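Local atomic coordinates of ribose transcriptional regulator (Enterococcus faecium DO, PDB entry 4RK1), a protein that binds ribose in the cleft of its sugar-binding domain and probably acts as a DNA-binding transcriptional repressor of the LacI family. Residues D31-Q36 / L249-I254. Residues are numbered along the deposited sequence; the frame is centred on the assembly and turned at random.
Sequences DILYKQ and LLLDRI
Leu33, on helix 20-33, and Leu251, near the C-terminal end of helix 239-255, bring the two backbones nearest, with CA of Leu33 7.9 Å from CA of Leu251. Both helices lie on the same face of the N-terminal subdomain of a LacI-type, periplasmic-binding-protein-like fold, over parallel strands that include 9-14 and 90-93. The contact is carried by one side chain: Leu251 reaches across from its helix and is met by Ile32 and Leu33 of helix 20-33 and by Gln36 a little farther along the chain. With CG of Leu251 anti to its carbonyl carbon (chi1 -68°), the isobutyl fork projects between them and splits its methyls. CD1 of Leu251 lies 3.6 Å from CG2 of Ile32, while CD2 of Leu251 meets CD2 of Leu33 at 3.7 Å. CD2 of Leu33 also lies 3.8 Å from CG of Leu251, so it sits against the fork of the leucine and not only against one tip. Ile32 offers its branch methyl alone; its longer arm, CG1 and CD1, leads away from Leu251, and the residue also packs on Ala247 and Lys248 a turn earlier on helix 239-255. On the sheet side, Leu33 and Leu250 both pack on Ile10 of strand 9-14, and Phe38 gives Leu251 a further apolar neighbour. Gln36 closes the outer, exposed end with the aliphatic part of its side chain: its CG is anti to the carbonyl carbon (chi1 -52°), the bend at chi2 leaves the amide atoms farther from Leu251 CD1 than CG is, and the methylene CG of Gln36 lies 3.5 Å from CD1 of Leu251.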
loop_
_atom_site.group_PDB
_atom_site.type_symbol
_atom_site.label_atom_id
_atom_site.label_comp_id
_atom_site.label_asym_id
_atom_site.label_seq_id
_atom_site.Cartn_x
_atom_site.Cartn_y
_atom_site.Cartn_z
ATOM N N ASP B 31 5.911 -15.002 -2.246
ATOM C CA ASP B 31 6.483 -15.587 -3.454
ATOM C C ASP B 31 7.259 -16.868 -3.161
ATOM O O ASP B 31 7.196 -17.825 -3.922
ATOM C CB ASP B 31 7.414 -14.582 -4.132
ATOM C CG ASP B 31 8.029 -15.121 -5.416
ATOM O OD1 ASP B 31 7.298 -15.263 -6.411
ATOM O OD2 ASP B 31 9.242 -15.381 -5.436
ATOM N N ILE B 32 7.997 -16.871 -2.058
ATOM C CA ILE B 32 8.778 -18.024 -1.665
ATOM C C ILE B 32 7.935 -19.042 -0.897
ATOM O O ILE B 32 7.998 -20.239 -1.168
ATOM C CB ILE B 32 9.984 -17.583 -0.804
ATOM C CG1 ILE B 32 10.910 -16.656 -1.606
ATOM C CG2 ILE B 32 10.725 -18.788 -0.241
ATOM C CD1 ILE B 32 11.430 -17.221 -2.915
ATOM N N LEU B 33 7.160 -18.578 0.076
ATOM C CA LEU B 33 6.418 -19.489 0.940
ATOM C C LEU B 33 5.323 -20.248 0.186
ATOM O O LEU B 33 5.092 -21.425 0.465
ATOM C CB LEU B 33 5.817 -18.738 2.127
ATOM C CG LEU B 33 6.827 -18.123 3.109
ATOM C CD1 LEU B 33 6.107 -17.561 4.321
ATOM C CD2 LEU B 33 7.885 -19.125 3.532
ATOM N N TYR B 34 4.666 -19.577 -0.757
ATOM C CA TYR B 34 3.616 -20.187 -1.595
ATOM C C TYR B 34 4.098 -21.475 -2.259
ATOM O O TYR B 34 3.363 -22.454 -2.324
ATOM C CB TYR B 34 3.143 -19.194 -2.670
ATOM C CG TYR B 34 2.192 -19.759 -3.706
ATOM C CD1 TYR B 34 0.838 -19.922 -3.424
ATOM C CD2 TYR B 34 2.644 -20.111 -4.979
ATOM C CE1 TYR B 34 -0.036 -20.432 -4.372
ATOM C CE2 TYR B 34 1.777 -20.621 -5.934
ATOM C CZ TYR B 34 0.439 -20.780 -5.625
ATOM O OH TYR B 34 -0.427 -21.285 -6.567
ATOM N N LYS B 35 5.340 -21.473 -2.725
ATOM C CA LYS B 35 5.916 -22.629 -3.412
ATOM C C LYS B 35 6.129 -23.843 -2.503
ATOM O O LYS B 35 6.260 -24.956 -2.999
ATOM C CB LYS B 35 7.237 -22.246 -4.093
ATOM C CG LYS B 35 7.059 -21.346 -5.309
ATOM C CD LYS B 35 8.374 -21.106 -6.038
ATOM C CE LYS B 35 9.226 -20.061 -5.336
ATOM N NZ LYS B 35 10.660 -20.150 -5.726
ATOM N N GLN B 36 6.172 -23.634 -1.188
ATOM C CA GLN B 36 6.262 -24.742 -0.229
ATOM C C GLN B 36 4.943 -24.982 0.502
ATOM O O GLN B 36 4.920 -25.575 1.579
ATOM C CB GLN B 36 7.378 -24.467 0.784
ATOM C CG GLN B 36 8.720 -24.126 0.150
ATOM C CD GLN B 36 9.225 -25.205 -0.790
ATOM O OE1 GLN B 36 9.134 -26.395 -0.491
ATOM N NE2 GLN B 36 9.763 -24.794 -1.933
ATOM N N LEU B 249 15.435 -17.942 4.266
ATOM C CA LEU B 249 16.110 -18.192 5.533
ATOM C C LEU B 249 15.213 -18.964 6.497
ATOM O O LEU B 249 15.675 -19.891 7.170
ATOM C CB LEU B 249 16.535 -16.893 6.197
ATOM C CG LEU B 249 17.786 -16.218 5.659
ATOM C CD1 LEU B 249 17.904 -14.840 6.275
ATOM C CD2 LEU B 249 19.032 -17.039 5.959
ATOM N N LEU B 250 13.936 -18.585 6.574
ATOM C CA LEU B 250 13.010 -19.256 7.494
ATOM C C LEU B 250 12.768 -20.704 7.090
ATOM O O LEU B 250 12.797 -21.581 7.942
ATOM C CB LEU B 250 11.684 -18.512 7.624
ATOM C CG LEU B 250 10.707 -19.012 8.694
ATOM C CD1 LEU B 250 11.359 -19.147 10.062
ATOM C CD2 LEU B 250 9.524 -18.067 8.787
ATOM N N LEU B 251 12.534 -20.953 5.803
ATOM C CA LEU B 251 12.319 -22.322 5.312
ATOM C C LEU B 251 13.534 -23.201 5.564
ATOM O O LEU B 251 13.389 -24.369 5.895
ATOM C CB LEU B 251 12.018 -22.339 3.813
ATOM C CG LEU B 251 10.698 -21.733 3.330
ATOM C CD1 LEU B 251 10.664 -21.762 1.812
ATOM C CD2 LEU B 251 9.503 -22.460 3.918
ATOM N N ASP B 252 14.728 -22.638 5.389
ATOM C CA ASP B 252 15.968 -23.368 5.645
ATOM C C ASP B 252 16.135 -23.700 7.115
ATOM O O ASP B 252 16.582 -24.796 7.466
ATOM C CB ASP B 252 17.177 -22.591 5.124
ATOM C CG ASP B 252 17.232 -22.562 3.606
ATOM O OD1 ASP B 252 16.512 -23.350 2.961
ATOM O OD2 ASP B 252 17.988 -21.744 3.061
ATOM N N ARG B 253 15.760 -22.758 7.968
ATOM C CA ARG B 253 15.773 -22.976 9.412
ATOM C C ARG B 253 14.794 -24.057 9.830
ATOM O O ARG B 253 15.082 -24.838 10.736
ATOM C CB ARG B 253 15.459 -21.676 10.147
ATOM C CG ARG B 253 15.463 -21.771 11.662
ATOM C CD ARG B 253 16.803 -22.205 12.218
ATOM N NE ARG B 253 17.902 -21.352 11.755
ATOM C CZ ARG B 253 19.187 -21.632 11.943
ATOM N NH1 ARG B 253 20.113 -20.800 11.484
ATOM N NH2 ARG B 253 19.552 -22.742 12.594
ATOM N N ILE B 254 13.632 -24.097 9.186
ATOM C CA ILE B 254 12.641 -25.123 9.488
ATOM C C ILE B 254 13.162 -26.476 9.001
ATOM O O ILE B 254 13.092 -27.460 9.724
ATOM C CB ILE B 254 11.254 -24.793 8.885
ATOM C CG1 ILE B 254 10.654 -23.558 9.577
ATOM C CG2 ILE B 254 10.299 -25.978 9.032
ATOM C CD1 ILE B 254 9.491 -22.938 8.828
#